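Local atomic coordinates of alginate lyase (Aplysia kurodai, PDB entry 5GMT), a protein that cleaves the glycosidic bonds of alginate by β-elimination, with specificity for polymannuronate, as a eukaryotic member of polysaccharide lyase family 14. Residues A[68-79]-A[242-253]. Sequence-based numbering, arbitrary orientation.
Sequences YSKVHDHRGAGF and MFFSTFFGGSEK
A77 and F79 pair with T246 and F244 where strands 76-79 and 242-247 run antiparallel, the axes of these short segments approaching to 4.6 Å; A77 N reaches T246 O at 2.9 Å and T246 N returns to A77 O, while F79 N binds F244 O and the reverse bond from F244 N is weak. At the non-hydrogen-bonded pair between them, G78 lies opposite S245 and its CA gives a C-H···O contact to F244 O. F79 and F244 project from the same face of the sheet. Their rings are nearly parallel (8°) but slid apart, and CB of F244, rather than its ring, sits over the centre of the F79 ring, 3.6 Å from its centroid. F244 CG lies anti to the backbone N (chi1 -173°), which sets its ring against L59 and I61 and edge-to-face with F265. The two strands are neighbours in one antiparallel sheet of a β-sandwich, consistent with the concanavalin clan, and A77 and T246 also meet I61 on strand 58-63 of the other sheet. Beyond the strands the two segments remain joined: a water accepts from F248 N and donates to R75 O. S69 OG donates to a lone pair of G250 O, in the carbonyl plane. The Y68 ring lies over the backbone at E252 and K253, with K253 CA 4.0 Å from the ring centroid in a CH-pi contact, and a second water links K70 NZ to S251 OG.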
ATOM      1  N   TYR A  68     -13.484 -10.780   4.594  1.00  9.95           N
ATOM      2  CA  TYR A  68     -12.233 -10.838   3.860  1.00 12.53           C
ATOM      3  C   TYR A  68     -12.569 -10.480   2.418  1.00 11.30           C
ATOM      4  O   TYR A  68     -13.696 -10.075   2.133  1.00 13.18           O
ATOM      5  CB  TYR A  68     -11.559 -12.215   3.979  1.00 10.49           C
ATOM      6  CG  TYR A  68     -12.396 -13.368   3.474  1.00 12.37           C
ATOM      7  CD1 TYR A  68     -12.162 -13.923   2.223  1.00 14.71           C
ATOM      8  CD2 TYR A  68     -13.412 -13.909   4.254  1.00 15.71           C
ATOM      9  CE1 TYR A  68     -12.920 -14.985   1.758  1.00 16.12           C
ATOM     10  CE2 TYR A  68     -14.184 -14.972   3.794  1.00 16.30           C
ATOM     11  CZ  TYR A  68     -13.928 -15.502   2.545  1.00 25.99           C
ATOM     12  OH  TYR A  68     -14.678 -16.560   2.081  1.00 27.03           O
ATOM     13  N   SER A  69     -11.602 -10.626   1.514  1.00 11.39           N
ATOM     14  CA  SER A  69     -11.722 -10.080   0.163  1.00  9.78           C
ATOM     15  C   SER A  69     -12.970 -10.527  -0.601  1.00 10.92           C
ATOM     16  O   SER A  69     -13.425  -9.820  -1.488  1.00 16.30           O
ATOM     17  CB  SER A  69     -10.485 -10.449  -0.659  1.00 15.65           C
ATOM     18  OG  SER A  69     -10.419 -11.851  -0.848  1.00 15.32           O
ATOM     19  N   LYS A  70     -13.517 -11.687  -0.259  1.00 12.68           N
ATOM     20  CA  LYS A  70     -14.634 -12.251  -1.016  1.00 16.83           C
ATOM     21  C   LYS A  70     -16.008 -11.970  -0.395  1.00 19.49           C
ATOM     22  O   LYS A  70     -17.029 -12.240  -1.017  1.00 17.58           O
ATOM     23  CB  LYS A  70     -14.444 -13.765  -1.179  1.00 19.09           C
ATOM     24  CG  LYS A  70     -13.179 -14.148  -1.922  1.00 18.28           C
ATOM     25  CD  LYS A  70     -13.312 -13.831  -3.397  1.00 28.22           C
ATOM     26  CE  LYS A  70     -11.983 -13.951  -4.130  1.00 36.16           C
ATOM     27  NZ  LYS A  70     -11.149 -12.724  -3.965  1.00 32.93           N
ATOM     28  N   VAL A  71     -16.031 -11.419   0.817  1.00 14.17           N
ATOM     29  CA  VAL A  71     -17.290 -11.097   1.492  1.00 12.35           C
ATOM     30  C   VAL A  71     -17.934  -9.845   0.890  1.00 16.93           C
ATOM     31  O   VAL A  71     -17.253  -8.856   0.649  1.00 18.36           O
ATOM     32  CB  VAL A  71     -17.057 -10.903   3.000  1.00 14.17           C
ATOM     33  CG1 VAL A  71     -18.325 -10.431   3.688  1.00 17.03           C
ATOM     34  CG2 VAL A  71     -16.544 -12.216   3.613  1.00 12.19           C
ATOM     35  N   HIS A  72     -19.241  -9.895   0.637  1.00 14.31           N
ATOM     36  CA  HIS A  72     -19.923  -8.829  -0.110  1.00 13.07           C
ATOM     37  C   HIS A  72     -19.924  -7.488   0.641  1.00 14.22           C
ATOM     38  O   HIS A  72     -19.852  -6.428   0.020  1.00 15.41           O
ATOM     39  CB  HIS A  72     -21.358  -9.269  -0.434  1.00 12.38           C
ATOM     40  CG  HIS A  72     -22.094  -8.362  -1.379  1.00 16.86           C
ATOM     41  ND1 HIS A  72     -22.711  -7.199  -0.971  1.00 15.16           N
ATOM     42  CD2 HIS A  72     -22.359  -8.481  -2.702  1.00 14.28           C
ATOM     43  CE1 HIS A  72     -23.300  -6.625  -2.006  1.00 14.53           C
ATOM     44  NE2 HIS A  72     -23.106  -7.385  -3.069  1.00 14.16           N
ATOM     45  N   ASP A  73     -19.991  -7.542   1.974  1.00 16.10           N
ATOM     46  CA  ASP A  73     -20.262  -6.342   2.777  1.00 16.47           C
ATOM     47  C   ASP A  73     -19.191  -6.052   3.817  1.00 11.52           C
ATOM     48  O   ASP A  73     -18.647  -6.975   4.425  1.00 10.91           O
ATOM     49  CB  ASP A  73     -21.615  -6.484   3.487  1.00 14.56           C
ATOM     50  CG  ASP A  73     -22.743  -6.739   2.526  1.00 16.51           C
ATOM     51  OD1 ASP A  73     -22.898  -5.951   1.570  1.00 16.98           O
ATOM     52  OD2 ASP A  73     -23.442  -7.758   2.704  1.00 19.65           O
ATOM     53  N   HIS A  74     -18.936  -4.755   4.029  1.00  9.08           N
ATOM     54  CA  HIS A  74     -18.062  -4.248   5.084  1.00  8.59           C
ATOM     55  C   HIS A  74     -16.743  -5.000   5.178  1.00  9.40           C
ATOM     56  O   HIS A  74     -16.359  -5.446   6.257  1.00  7.89           O
ATOM     57  CB  HIS A  74     -18.769  -4.301   6.446  1.00  9.85           C
ATOM     58  CG  HIS A  74     -20.138  -3.698   6.437  1.00 12.00           C
ATOM     59  ND1 HIS A  74     -21.281  -4.447   6.627  1.00 13.70           N
ATOM     60  CD2 HIS A  74     -20.549  -2.423   6.241  1.00 12.15           C
ATOM     61  CE1 HIS A  74     -22.338  -3.657   6.545  1.00 17.65           C
ATOM     62  NE2 HIS A  74     -21.919  -2.426   6.311  1.00 12.64           N
ATOM     63  N   ARG A  75     -16.045  -5.128   4.052  1.00  8.00           N
ATOM     64  CA  ARG A  75     -14.804  -5.898   4.035  1.00  8.14           C
ATOM     65  C   ARG A  75     -13.565  -5.017   3.879  1.00  8.94           C
ATOM     66  O   ARG A  75     -12.450  -5.531   3.824  1.00 10.11           O
ATOM     67  CB  ARG A  75     -14.829  -6.939   2.908  1.00 12.03           C
ATOM     68  CG  ARG A  75     -14.699  -6.311   1.513  1.00 15.18           C
ATOM     69  CD  ARG A  75     -14.604  -7.364   0.423  1.00 18.21           C
ATOM     70  NE  ARG A  75     -14.488  -6.778  -0.911  1.00 22.37           N
ATOM     71  CZ  ARG A  75     -15.496  -6.208  -1.559  1.00 25.62           C
ATOM     72  NH1 ARG A  75     -16.691  -6.132  -0.985  1.00 29.51           N
ATOM     73  NH2 ARG A  75     -15.308  -5.700  -2.772  1.00 27.13           N
ATOM     74  N   GLY A  76     -13.755  -3.700   3.832  1.00  7.88           N
ATOM     75  CA  GLY A  76     -12.645  -2.777   3.653  1.00  6.36           C
ATOM     76  C   GLY A  76     -12.893  -1.859   2.471  1.00  8.43           C
ATOM     77  O   GLY A  76     -14.039  -1.673   2.059  1.00  9.32           O
ATOM     78  N   ALA A  77     -11.833  -1.290   1.908  1.00  6.86           N
ATOM     79  CA  ALA A  77     -12.009  -0.355   0.797  1.00  9.02           C
ATOM     80  C   ALA A  77     -10.767  -0.240  -0.076  1.00  9.56           C
ATOM     81  O   ALA A  77      -9.667  -0.649   0.315  1.00  6.53           O
ATOM     82  CB  ALA A  77     -12.398   1.008   1.329  1.00  6.59           C
ATOM     83  N   GLY A  78     -10.944   0.320  -1.268  1.00  8.71           N
ATOM     84  CA  GLY A  78      -9.833   0.422  -2.195  1.00  7.54           C
ATOM     85  C   GLY A  78     -10.072   1.481  -3.241  1.00  8.27           C
ATOM     86  O   GLY A  78     -11.220   1.737  -3.627  1.00  7.40           O
ATOM     87  N   PHE A  79      -8.990   2.115  -3.679  1.00  6.26           N
ATOM     88  CA  PHE A  79      -9.039   3.024  -4.831  1.00  6.30           C
ATOM     89  C   PHE A  79      -7.628   3.369  -5.240  1.00  6.07           C
ATOM     90  O   PHE A  79      -6.731   3.372  -4.414  1.00  7.43           O
ATOM     91  CB  PHE A  79      -9.841   4.316  -4.524  1.00  8.14           C
ATOM     92  CG  PHE A  79      -9.329   5.106  -3.333  1.00  7.74           C
ATOM     93  CD1 PHE A  79      -8.295   6.025  -3.481  1.00  6.77           C
ATOM     94  CD2 PHE A  79      -9.902   4.944  -2.071  1.00  8.07           C
ATOM     95  CE1 PHE A  79      -7.826   6.759  -2.393  1.00  8.91           C
ATOM     96  CE2 PHE A  79      -9.445   5.674  -0.976  1.00 10.01           C
ATOM     97  CZ  PHE A  79      -8.404   6.587  -1.135  1.00  9.21           C
ATOM     98  N   MET A 242      -0.781   6.559  -5.371  1.00  6.67           N
ATOM     99  CA  MET A 242      -1.068   5.668  -4.252  1.00  5.26           C
ATOM    100  C   MET A 242      -2.172   4.678  -4.584  1.00  5.73           C
ATOM    101  O   MET A 242      -3.241   5.064  -5.072  1.00  8.46           O
ATOM    102  CB  MET A 242      -1.479   6.458  -3.008  1.00  7.27           C
ATOM    103  CG  MET A 242      -1.834   5.538  -1.826  1.00  7.47           C
ATOM    104  SD  MET A 242      -2.445   6.387  -0.354  1.00  7.36           S
ATOM    105  CE  MET A 242      -3.866   7.248  -1.010  1.00  8.64           C
ATOM    106  N   PHE A 243      -1.895   3.406  -4.314  1.00  4.91           N
ATOM    107  CA  PHE A 243      -2.890   2.336  -4.395  1.00  5.84           C
ATOM    108  C   PHE A 243      -3.443   2.167  -2.989  1.00  5.38           C
ATOM    109  O   PHE A 243      -2.843   1.486  -2.173  1.00  4.72           O
ATOM    110  CB  PHE A 243      -2.231   1.063  -4.973  1.00  5.17           C
ATOM    111  CG  PHE A 243      -3.154  -0.125  -5.152  1.00  5.99           C
ATOM    112  CD1 PHE A 243      -4.528  -0.005  -5.054  1.00  8.03           C
ATOM    113  CD2 PHE A 243      -2.627  -1.340  -5.590  1.00  7.32           C
ATOM    114  CE1 PHE A 243      -5.354  -1.118  -5.254  1.00 10.88           C
ATOM    115  CE2 PHE A 243      -3.448  -2.445  -5.821  1.00 10.03           C
ATOM    116  CZ  PHE A 243      -4.797  -2.338  -5.654  1.00  9.24           C
ATOM    117  N   PHE A 244      -4.546   2.856  -2.691  1.00  6.47           N
ATOM    118  CA  PHE A 244      -5.187   2.673  -1.390  1.00  5.50           C
ATOM    119  C   PHE A 244      -5.920   1.351  -1.427  1.00  5.67           C
ATOM    120  O   PHE A 244      -6.791   1.136  -2.265  1.00  5.92           O
ATOM    121  CB  PHE A 244      -6.147   3.813  -1.031  1.00  6.78           C
ATOM    122  CG  PHE A 244      -6.679   3.719   0.383  1.00  5.82           C
ATOM    123  CD1 PHE A 244      -6.025   4.363   1.425  1.00  6.03           C
ATOM    124  CD2 PHE A 244      -7.810   2.966   0.669  1.00  7.04           C
ATOM    125  CE1 PHE A 244      -6.500   4.272   2.736  1.00  6.04           C
ATOM    126  CE2 PHE A 244      -8.290   2.873   1.985  1.00  5.76           C
ATOM    127  CZ  PHE A 244      -7.628   3.526   3.006  1.00  4.24           C
ATOM    128  N   SER A 245      -5.563   0.459  -0.512  1.00  5.22           N
ATOM    129  CA  SER A 245      -6.084  -0.898  -0.550  1.00  5.79           C
ATOM    130  C   SER A 245      -6.028  -1.459   0.859  1.00  6.39           C
ATOM    131  O   SER A 245      -4.961  -1.518   1.436  1.00  6.62           O
ATOM    132  CB  SER A 245      -5.248  -1.747  -1.510  1.00  5.09           C
ATOM    133  OG  SER A 245      -5.755  -3.053  -1.642  1.00  7.91           O
ATOM    134  N   THR A 246      -7.166  -1.847   1.424  1.00  5.90           N
ATOM    135  CA  THR A 246      -7.137  -2.467   2.744  1.00  4.07           C
ATOM    136  C   THR A 246      -8.383  -3.339   2.957  1.00  6.48           C
ATOM    137  O   THR A 246      -9.530  -2.926   2.720  1.00  6.10           O
ATOM    138  CB  THR A 246      -6.987  -1.389   3.874  1.00  4.42           C
ATOM    139  OG1 THR A 246      -6.669  -2.024   5.123  1.00  7.31           O
ATOM    140  CG2 THR A 246      -8.252  -0.533   4.023  1.00  7.48           C
ATOM    141  N   PHE A 247      -8.110  -4.572   3.365  1.00  5.69           N
ATOM    142  CA  PHE A 247      -9.099  -5.613   3.577  1.00  7.80           C
ATOM    143  C   PHE A 247      -8.324  -6.803   4.118  1.00 10.16           C
ATOM    144  O   PHE A 247      -7.104  -6.866   3.951  1.00  6.01           O
ATOM    145  CB  PHE A 247      -9.833  -5.974   2.281  1.00  5.84           C
ATOM    146  CG  PHE A 247      -8.920  -6.358   1.148  1.00  5.64           C
ATOM    147  CD1 PHE A 247      -8.519  -5.410   0.212  1.00  6.57           C
ATOM    148  CD2 PHE A 247      -8.467  -7.661   1.018  1.00  7.32           C
ATOM    149  CE1 PHE A 247      -7.677  -5.763  -0.838  1.00  9.03           C
ATOM    150  CE2 PHE A 247      -7.640  -8.021  -0.023  1.00  6.55           C
ATOM    151  CZ  PHE A 247      -7.245  -7.071  -0.958  1.00  7.42           C
ATOM    152  N   PHE A 248      -9.017  -7.726   4.775  1.00  6.96           N
ATOM    153  CA  PHE A 248      -8.384  -8.962   5.230  1.00  7.54           C
ATOM    154  C   PHE A 248      -8.281  -9.947   4.065  1.00  7.44           C
ATOM    155  O   PHE A 248      -9.202 -10.054   3.246  1.00  8.02           O
ATOM    156  CB  PHE A 248      -9.176  -9.586   6.391  1.00  8.53           C
ATOM    157  CG  PHE A 248      -8.919  -8.936   7.719  1.00  9.13           C
ATOM    158  CD1 PHE A 248      -9.415  -7.664   7.994  1.00  8.93           C
ATOM    159  CD2 PHE A 248      -8.187  -9.596   8.697  1.00  7.74           C
ATOM    160  CE1 PHE A 248      -9.174  -7.058   9.222  1.00  8.32           C
ATOM    161  CE2 PHE A 248      -7.945  -9.000   9.922  1.00  9.48           C
ATOM    162  CZ  PHE A 248      -8.437  -7.725  10.184  1.00  9.41           C
ATOM    163  N   GLY A 249      -7.157 -10.656   3.980  1.00  9.37           N
ATOM    164  CA  GLY A 249      -7.006 -11.690   2.971  1.00 11.48           C
ATOM    165  C   GLY A 249      -6.005 -11.344   1.884  1.00 13.77           C
ATOM    166  O   GLY A 249      -5.454 -10.239   1.878  1.00 10.30           O
ATOM    167  N   GLY A 250      -5.740 -12.291   0.983  1.00 13.45           N
ATOM    168  CA  GLY A 250      -6.290 -13.635   1.054  1.00 13.20           C
ATOM    169  C   GLY A 250      -7.663 -13.781   0.430  1.00 20.57           C
ATOM    170  O   GLY A 250      -8.451 -12.835   0.401  1.00 22.23           O
ATOM    171  N   SER A 251      -7.968 -14.982  -0.044  1.00 18.55           N
ATOM    172  CA  SER A 251      -9.160 -15.191  -0.854  1.00 20.78           C
ATOM    173  C   SER A 251     -10.057 -16.293  -0.319  1.00 19.14           C
ATOM    174  O   SER A 251     -10.938 -16.782  -1.031  1.00 26.14           O
ATOM    175  CB  SER A 251      -8.761 -15.522  -2.295  1.00 27.30           C
ATOM    176  OG  SER A 251      -7.874 -14.551  -2.813  1.00 28.95           O
ATOM    177  N   GLU A 252      -9.837 -16.689   0.927  1.00 15.93           N
ATOM    178  CA  GLU A 252     -10.641 -17.743   1.532  1.00 21.20           C
ATOM    179  C   GLU A 252     -10.915 -17.444   3.003  1.00 18.26           C
ATOM    180  O   GLU A 252     -10.241 -16.607   3.599  1.00 16.41           O
ATOM    181  CB  GLU A 252      -9.948 -19.100   1.361  1.00 21.62           C
ATOM    182  CG  GLU A 252      -8.513 -19.143   1.845  1.00 16.77           C
ATOM    183  CD  GLU A 252      -7.880 -20.524   1.664  1.00 22.12           C
ATOM    184  OE1 GLU A 252      -7.343 -20.800   0.568  1.00 16.72           O
ATOM    185  OE2 GLU A 252      -7.932 -21.337   2.616  1.00 19.87           O
ATOM    186  N   LYS A 253     -11.899 -18.136   3.579  1.00 20.66           N
ATOM    187  CA  LYS A 253     -12.425 -17.835   4.919  1.00 18.52           C
ATOM    188  C   LYS A 253     -11.352 -17.882   6.014  1.00 18.09           C
ATOM    189  O   LYS A 253     -11.462 -17.179   7.016  1.00 22.29           O
ATOM    190  CB  LYS A 253     -13.575 -18.807   5.247  1.00 27.49           C
ATOM    191  CG  LYS A 253     -13.837 -19.156   6.738  1.00 39.29           C
ATOM    192  CD  LYS A 253     -14.111 -17.957   7.663  1.00 34.94           C
ATOM    193  CE  LYS A 253     -13.972 -18.331   9.135  1.00 35.09           C
ATOM    194  NZ  LYS A 253     -14.764 -19.538   9.487  1.00 46.07           N
TER
HETATM  195  O   HOH W   1      -8.614 -13.732  -5.602  1.00 32.39           O
HETATM  196  O   HOH W   2     -11.902  -7.713   5.233  1.00  7.71           O